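PDB 3LQC: DNA repair protein XRCC1 from Homo sapiens, which serves as a scaffold in DNA single-strand break repair, assembling repair protein complexes and binding poly-ADP-ribose chains, notably on auto-modified PARP1, whose activity it limits. Local coordinates for residues A[64-75]-A[125-136]. Sequence-based numbering, arbitrary orientation.
With NA (sodium ion), chain C; CO3 (carbonate ion), chain D.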
ATOM      1  N   GLY A  64      -3.987   3.261 -20.248  1.00 19.81           N
ATOM      2  CA  GLY A  64      -5.065   2.502 -19.642  1.00 22.11           C
ATOM      3  C   GLY A  64      -4.627   1.384 -18.719  1.00 17.65           C
ATOM      4  O   GLY A  64      -5.456   0.589 -18.283  1.00 19.06           O
ATOM      5  N   SER A  65      -3.333   1.309 -18.431  1.00 17.02           N
ATOM      6  CA  SER A  65      -2.814   0.305 -17.506  1.00 15.96           C
ATOM      7  C   SER A  65      -3.022   0.774 -16.073  1.00 18.78           C
ATOM      8  O   SER A  65      -2.947   1.968 -15.795  1.00 21.66           O
ATOM      9  CB  SER A  65      -1.317   0.079 -17.733  1.00 14.97           C
ATOM     10  OG  SER A  65      -1.063  -0.526 -18.979  1.00 19.30           O
ATOM     11  N   ALA A  66      -3.264  -0.163 -15.159  1.00 16.41           N
ATOM     12  CA  ALA A  66      -3.327   0.169 -13.743  1.00 15.91           C
ATOM     13  C   ALA A  66      -1.926   0.214 -13.150  1.00 18.64           C
ATOM     14  O   ALA A  66      -1.608   1.102 -12.357  1.00 19.73           O
ATOM     15  CB  ALA A  66      -4.189  -0.828 -12.993  1.00 17.36           C
ATOM     16  N   PHE A  67      -1.095  -0.752 -13.536  1.00 15.89           N
ATOM     17  CA  PHE A  67       0.276  -0.835 -13.039  1.00 16.93           C
ATOM     18  C   PHE A  67       1.230  -1.052 -14.192  1.00 17.23           C
ATOM     19  O   PHE A  67       0.866  -1.661 -15.185  1.00 21.57           O
ATOM     20  CB  PHE A  67       0.443  -1.990 -12.049  1.00 15.36           C
ATOM     21  CG  PHE A  67      -0.681  -2.127 -11.076  1.00 16.73           C
ATOM     22  CD1 PHE A  67      -1.010  -1.085 -10.229  1.00 12.31           C
ATOM     23  CD2 PHE A  67      -1.409  -3.310 -11.003  1.00 19.52           C
ATOM     24  CE1 PHE A  67      -2.045  -1.208  -9.331  1.00 14.08           C
ATOM     25  CE2 PHE A  67      -2.461  -3.444 -10.102  1.00 18.16           C
ATOM     26  CZ  PHE A  67      -2.776  -2.392  -9.263  1.00 14.50           C
ATOM     27  N   VAL A  68       2.453  -0.553 -14.055  1.00 19.92           N
ATOM     28  CA  VAL A  68       3.501  -0.829 -15.028  1.00 16.70           C
ATOM     29  C   VAL A  68       4.780  -1.192 -14.292  1.00 18.70           C
ATOM     30  O   VAL A  68       5.111  -0.586 -13.274  1.00 16.12           O
ATOM     31  CB  VAL A  68       3.775   0.369 -15.949  1.00 15.80           C
ATOM     32  CG1 VAL A  68       4.781  -0.017 -17.009  1.00 16.75           C
ATOM     33  CG2 VAL A  68       2.497   0.855 -16.595  1.00 14.35           C
ATOM     34  N   GLU A  69       5.489  -2.195 -14.803  1.00 16.50           N
ATOM     35  CA  GLU A  69       6.749  -2.626 -14.214  1.00 16.36           C
ATOM     36  C   GLU A  69       7.790  -2.782 -15.317  1.00 19.55           C
ATOM     37  O   GLU A  69       7.465  -3.210 -16.422  1.00 17.98           O
ATOM     38  CB  GLU A  69       6.554  -3.959 -13.493  1.00 17.15           C
ATOM     39  CG  GLU A  69       7.791  -4.525 -12.816  1.00 16.17           C
ATOM     40  CD  GLU A  69       7.586  -5.962 -12.393  1.00 17.28           C
ATOM     41  OE1 GLU A  69       8.282  -6.424 -11.462  1.00 17.43           O
ATOM     42  OE2 GLU A  69       6.708  -6.624 -12.984  1.00 14.42           O
ATOM     43  N   VAL A  70       9.039  -2.430 -15.026  1.00 17.24           N
ATOM     44  CA  VAL A  70      10.101  -2.632 -16.000  1.00 16.77           C
ATOM     45  C   VAL A  70      11.169  -3.529 -15.420  1.00 15.70           C
ATOM     46  O   VAL A  70      11.730  -3.237 -14.369  1.00 21.53           O
ATOM     47  CB  VAL A  70      10.725  -1.303 -16.490  1.00 18.72           C
ATOM     48  CG1 VAL A  70      11.865  -1.578 -17.474  1.00 14.31           C
ATOM     49  CG2 VAL A  70       9.669  -0.436 -17.151  1.00 19.15           C
ATOM     50  N   LEU A  71      11.432  -4.635 -16.103  1.00 13.48           N
ATOM     51  CA  LEU A  71      12.481  -5.553 -15.693  1.00 16.14           C
ATOM     52  C   LEU A  71      13.540  -5.642 -16.788  1.00 16.78           C
ATOM     53  O   LEU A  71      13.275  -5.339 -17.958  1.00 18.05           O
ATOM     54  CB  LEU A  71      11.908  -6.937 -15.370  1.00 12.85           C
ATOM     55  CG  LEU A  71      10.688  -6.960 -14.446  1.00 16.66           C
ATOM     56  CD1 LEU A  71       9.399  -6.929 -15.259  1.00 15.15           C
ATOM     57  CD2 LEU A  71      10.708  -8.179 -13.515  1.00 13.34           C
ATOM     58  N   VAL A  72      14.739  -6.054 -16.409  1.00 14.77           N
ATOM     59  CA  VAL A  72      15.841  -6.131 -17.358  1.00 17.04           C
ATOM     60  C   VAL A  72      16.493  -7.485 -17.258  1.00 16.57           C
ATOM     61  O   VAL A  72      16.415  -8.145 -16.227  1.00 18.78           O
ATOM     62  CB  VAL A  72      16.893  -5.054 -17.092  1.00 18.35           C
ATOM     63  CG1 VAL A  72      16.439  -3.733 -17.686  1.00 14.85           C
ATOM     64  CG2 VAL A  72      17.144  -4.928 -15.593  1.00 13.83           C
ATOM     65  N   GLY A  73      17.131  -7.908 -18.338  1.00 17.44           N
ATOM     66  CA  GLY A  73      17.765  -9.210 -18.360  1.00 18.54           C
ATOM     67  C   GLY A  73      18.990  -9.207 -19.252  1.00 20.74           C
ATOM     68  O   GLY A  73      19.189  -8.303 -20.063  1.00 20.22           O
ATOM     69  N   SER A  74      19.809 -10.234 -19.100  1.00 19.27           N
ATOM     70  CA  SER A  74      21.038 -10.347 -19.853  1.00 22.43           C
ATOM     71  C   SER A  74      20.964 -11.651 -20.616  1.00 20.19           C
ATOM     72  O   SER A  74      20.907 -12.711 -20.013  1.00 23.17           O
ATOM     73  CB  SER A  74      22.225 -10.356 -18.891  1.00 22.87           C
ATOM     74  OG  SER A  74      23.391  -9.865 -19.515  1.00 29.39           O
ATOM     75  N   SER A  75      20.949 -11.575 -21.941  1.00 20.87           N
ATOM     76  CA  SER A  75      20.691 -12.752 -22.764  1.00 18.22           C
ATOM     77  C   SER A  75      21.827 -13.766 -22.727  1.00 22.04           C
ATOM     78  O   SER A  75      21.592 -14.975 -22.731  1.00 26.97           O
ATOM     79  CB  SER A  75      20.377 -12.349 -24.208  1.00 18.53           C
ATOM     80  OG  SER A  75      21.528 -11.863 -24.875  1.00 20.34           O
ATOM     81  N   TRP A 125      22.121  -4.184 -19.926  1.00 21.37           N
ATOM     82  CA  TRP A 125      21.115  -5.191 -20.201  1.00 19.57           C
ATOM     83  C   TRP A 125      20.780  -5.194 -21.672  1.00 21.44           C
ATOM     84  O   TRP A 125      20.818  -4.151 -22.315  1.00 25.68           O
ATOM     85  CB  TRP A 125      19.857  -4.873 -19.396  1.00 19.99           C
ATOM     86  CG  TRP A 125      20.124  -4.637 -17.936  1.00 19.12           C
ATOM     87  CD1 TRP A 125      20.270  -3.431 -17.306  1.00 15.12           C
ATOM     88  CD2 TRP A 125      20.288  -5.644 -16.930  1.00 19.36           C
ATOM     89  NE1 TRP A 125      20.502  -3.630 -15.970  1.00 15.61           N
ATOM     90  CE2 TRP A 125      20.521  -4.968 -15.713  1.00 17.62           C
ATOM     91  CE3 TRP A 125      20.261  -7.042 -16.941  1.00 17.67           C
ATOM     92  CZ2 TRP A 125      20.720  -5.656 -14.518  1.00 17.53           C
ATOM     93  CZ3 TRP A 125      20.457  -7.719 -15.753  1.00 17.00           C
ATOM     94  CH2 TRP A 125      20.685  -7.024 -14.555  1.00 17.76           C
ATOM     95  N   ASP A 126      20.455  -6.359 -22.217  1.00 20.30           N
ATOM     96  CA  ASP A 126      19.985  -6.412 -23.599  1.00 22.09           C
ATOM     97  C   ASP A 126      18.585  -7.005 -23.694  1.00 21.01           C
ATOM     98  O   ASP A 126      18.095  -7.293 -24.784  1.00 20.11           O
ATOM     99  CB  ASP A 126      20.970  -7.156 -24.505  1.00 20.79           C
ATOM    100  CG  ASP A 126      21.115  -8.619 -24.146  1.00 20.45           C
ATOM    101  OD1 ASP A 126      20.569  -9.055 -23.115  1.00 24.34           O
ATOM    102  OD2 ASP A 126      21.791  -9.338 -24.905  1.00 22.98           O
ATOM    103  N   ARG A 127      17.951  -7.185 -22.539  1.00 18.07           N
ATOM    104  CA  ARG A 127      16.534  -7.525 -22.482  1.00 19.12           C
ATOM    105  C   ARG A 127      15.777  -6.531 -21.602  1.00 17.87           C
ATOM    106  O   ARG A 127      16.127  -6.315 -20.440  1.00 21.64           O
ATOM    107  CB  ARG A 127      16.335  -8.948 -21.967  1.00 20.27           C
ATOM    108  CG  ARG A 127      16.968 -10.009 -22.848  1.00 19.38           C
ATOM    109  CD  ARG A 127      16.280 -10.091 -24.198  1.00 17.33           C
ATOM    110  NE  ARG A 127      16.883 -11.129 -25.034  1.00 21.05           N
ATOM    111  CZ  ARG A 127      17.840 -10.906 -25.932  1.00 21.38           C
ATOM    112  NH1 ARG A 127      18.302  -9.677 -26.119  1.00 19.72           N
ATOM    113  NH2 ARG A 127      18.333 -11.908 -26.646  1.00 19.15           N
ATOM    114  N   VAL A 128      14.755  -5.909 -22.173  1.00 17.73           N
ATOM    115  CA  VAL A 128      13.892  -5.010 -21.429  1.00 14.99           C
ATOM    116  C   VAL A 128      12.441  -5.508 -21.494  1.00 19.43           C
ATOM    117  O   VAL A 128      11.838  -5.589 -22.565  1.00 15.69           O
ATOM    118  CB  VAL A 128      13.976  -3.565 -21.951  1.00 17.61           C
ATOM    119  CG1 VAL A 128      13.336  -2.616 -20.956  1.00 19.89           C
ATOM    120  CG2 VAL A 128      15.431  -3.160 -22.191  1.00 18.62           C
ATOM    121  N   LYS A 129      11.890  -5.845 -20.337  1.00 17.52           N
ATOM    122  CA  LYS A 129      10.526  -6.330 -20.256  1.00 16.91           C
ATOM    123  C   LYS A 129       9.657  -5.285 -19.574  1.00 17.51           C
ATOM    124  O   LYS A 129       9.910  -4.903 -18.425  1.00 17.42           O
ATOM    125  CB  LYS A 129      10.480  -7.655 -19.486  1.00 14.28           C
ATOM    126  CG  LYS A 129       9.085  -8.199 -19.272  1.00 14.99           C
ATOM    127  CD  LYS A 129       9.115  -9.515 -18.515  1.00 16.72           C
ATOM    128  CE  LYS A 129       9.783 -10.604 -19.326  1.00 16.68           C
ATOM    129  NZ  LYS A 129       9.477 -11.951 -18.776  1.00 19.29           N
ATOM    130  N   ILE A 130       8.643  -4.814 -20.289  1.00 15.68           N
ATOM    131  CA  ILE A 130       7.692  -3.859 -19.727  1.00 16.93           C
ATOM    132  C   ILE A 130       6.359  -4.570 -19.474  1.00 18.82           C
ATOM    133  O   ILE A 130       5.738  -5.078 -20.406  1.00 15.47           O
ATOM    134  CB  ILE A 130       7.477  -2.654 -20.658  1.00 14.61           C
ATOM    135  CG1 ILE A 130       8.791  -1.902 -20.881  1.00 18.32           C
ATOM    136  CG2 ILE A 130       6.440  -1.722 -20.089  1.00 13.92           C
ATOM    137  CD1 ILE A 130       9.623  -2.439 -22.026  1.00 19.35           C
ATOM    138  N   VAL A 131       5.930  -4.620 -18.217  1.00 16.34           N
ATOM    139  CA  VAL A 131       4.707  -5.337 -17.868  1.00 16.44           C
ATOM    140  C   VAL A 131       3.579  -4.384 -17.516  1.00 14.79           C
ATOM    141  O   VAL A 131       3.712  -3.560 -16.620  1.00 16.54           O
ATOM    142  CB  VAL A 131       4.935  -6.317 -16.699  1.00 14.74           C
ATOM    143  CG1 VAL A 131       3.719  -7.224 -16.525  1.00 13.85           C
ATOM    144  CG2 VAL A 131       6.182  -7.146 -16.942  1.00 12.50           C
ATOM    145  N   CYS A 132       2.466  -4.500 -18.232  1.00 16.54           N
ATOM    146  CA  CYS A 132       1.298  -3.668 -17.979  1.00 14.05           C
ATOM    147  C   CYS A 132       0.193  -4.499 -17.347  1.00 13.57           C
ATOM    148  O   CYS A 132      -0.241  -5.507 -17.900  1.00 18.55           O
ATOM    149  CB  CYS A 132       0.798  -3.045 -19.281  1.00 17.54           C
ATOM    150  SG  CYS A 132       1.963  -1.941 -20.091  1.00 19.00           S
ATOM    151  N   SER A 133      -0.265  -4.087 -16.179  1.00 17.18           N
ATOM    152  CA  SER A 133      -1.315  -4.827 -15.495  1.00 16.92           C
ATOM    153  C   SER A 133      -2.570  -3.990 -15.390  1.00 15.91           C
ATOM    154  O   SER A 133      -2.515  -2.814 -15.027  1.00 16.45           O
ATOM    155  CB  SER A 133      -0.857  -5.259 -14.109  1.00 14.82           C
ATOM    156  OG  SER A 133       0.119  -6.274 -14.198  1.00 21.07           O
ATOM    157  N   GLN A 134      -3.702  -4.599 -15.714  1.00 15.65           N
ATOM    158  CA  GLN A 134      -4.981  -3.904 -15.652  1.00 17.15           C
ATOM    159  C   GLN A 134      -6.098  -4.898 -15.367  1.00 18.38           C
ATOM    160  O   GLN A 134      -6.870  -5.244 -16.261  1.00 15.74           O
ATOM    161  CB  GLN A 134      -5.245  -3.142 -16.953  1.00 16.16           C
ATOM    162  CG  GLN A 134      -6.551  -2.345 -16.973  1.00 19.13           C
ATOM    163  CD  GLN A 134      -6.839  -1.644 -15.656  1.00 16.02           C
ATOM    164  OE1 GLN A 134      -7.318  -2.261 -14.706  1.00 17.39           O
ATOM    165  NE2 GLN A 134      -6.559  -0.349 -15.599  1.00 14.54           N
ATOM    166  N   PRO A 135      -6.183  -5.352 -14.105  1.00 16.44           N
ATOM    167  CA  PRO A 135      -7.114  -6.377 -13.627  1.00 17.94           C
ATOM    168  C   PRO A 135      -8.531  -5.850 -13.539  1.00 18.61           C
ATOM    169  O   PRO A 135      -9.455  -6.647 -13.398  1.00 16.20           O
ATOM    170  CB  PRO A 135      -6.630  -6.674 -12.201  1.00 16.68           C
ATOM    171  CG  PRO A 135      -5.422  -5.866 -11.985  1.00 19.27           C
ATOM    172  CD  PRO A 135      -5.391  -4.786 -13.005  1.00 19.37           C
ATOM    173  N   TYR A 136      -8.691  -4.530 -13.601  1.00 18.11           N
ATOM    174  CA  TYR A 136      -9.976  -3.891 -13.325  1.00 19.75           C
ATOM    175  C   TYR A 136     -10.725  -3.540 -14.599  1.00 19.25           C
ATOM    176  O   TYR A 136     -11.912  -3.237 -14.565  1.00 21.88           O
ATOM    177  CB  TYR A 136      -9.766  -2.640 -12.461  1.00 15.88           C
ATOM    178  CG  TYR A 136      -8.821  -2.899 -11.320  1.00 17.80           C
ATOM    179  CD1 TYR A 136      -9.132  -3.841 -10.347  1.00 18.05           C
ATOM    180  CD2 TYR A 136      -7.606  -2.233 -11.225  1.00 16.54           C
ATOM    181  CE1 TYR A 136      -8.270  -4.100  -9.303  1.00 17.71           C
ATOM    182  CE2 TYR A 136      -6.728  -2.495 -10.181  1.00 13.78           C
ATOM    183  CZ  TYR A 136      -7.069  -3.430  -9.226  1.00 16.02           C
ATOM    184  OH  TYR A 136      -6.217  -3.713  -8.188  1.00 17.49           O
TER
HETATM  185 NA    NA C 278      22.203 -14.333 -18.098  1.00 19.36          NA
HETATM  186  C   CO3 D 190       6.159 -12.158 -18.564  1.00 20.80           C
HETATM  187  O1  CO3 D 190       6.344 -11.468 -19.650  1.00 24.13           O
HETATM  188  O2  CO3 D 190       7.072 -13.005 -18.181  1.00 21.95           O
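V72 lays its CG2 methyl over the face of the W125 indole, a CH-pi contact, 3.4 Å from the five-membered ring's centroid; chi1 of -81° turns it there. An alanine in place of W125 would probably open a gap beside V72 and leave the carbonyl of A120, bonded to NE1, without its partner. D126 and R127 both face G73 in a classic bulge, their amides sharing its carbonyl O; a CB on G73 would press on CB of R127. Beside it D126 grips S75, OD1 taking its amide N (2.8 Å) through the syn lone pair and OD2 its hydroxyl. Strands 67-73 and 127-133 run antiparallel in the N-terminal domain's beta-sandwich. Inside, branched V68 and V70 lie alongside I130, while V70 CG1 meets V128 CG1 at 3.9 Å; from the second sheet, L144 packs on V68 and I130, F149 on V128. On the other face, L71 CD1 reaches diagonally to V131 CG2 (3.6 Å), and both pack on another protein's chain. A second classic bulge sets A66 and F67 opposite S133, whose carbonyl accepts from both amides; Q134 NE2, also bonded to S99 OG, reaches G64 O (3.0 Å). The chemistry implies one apolar face buried between sheets and a mixed one, where E69 bonds that other chain and K129 the carbonate.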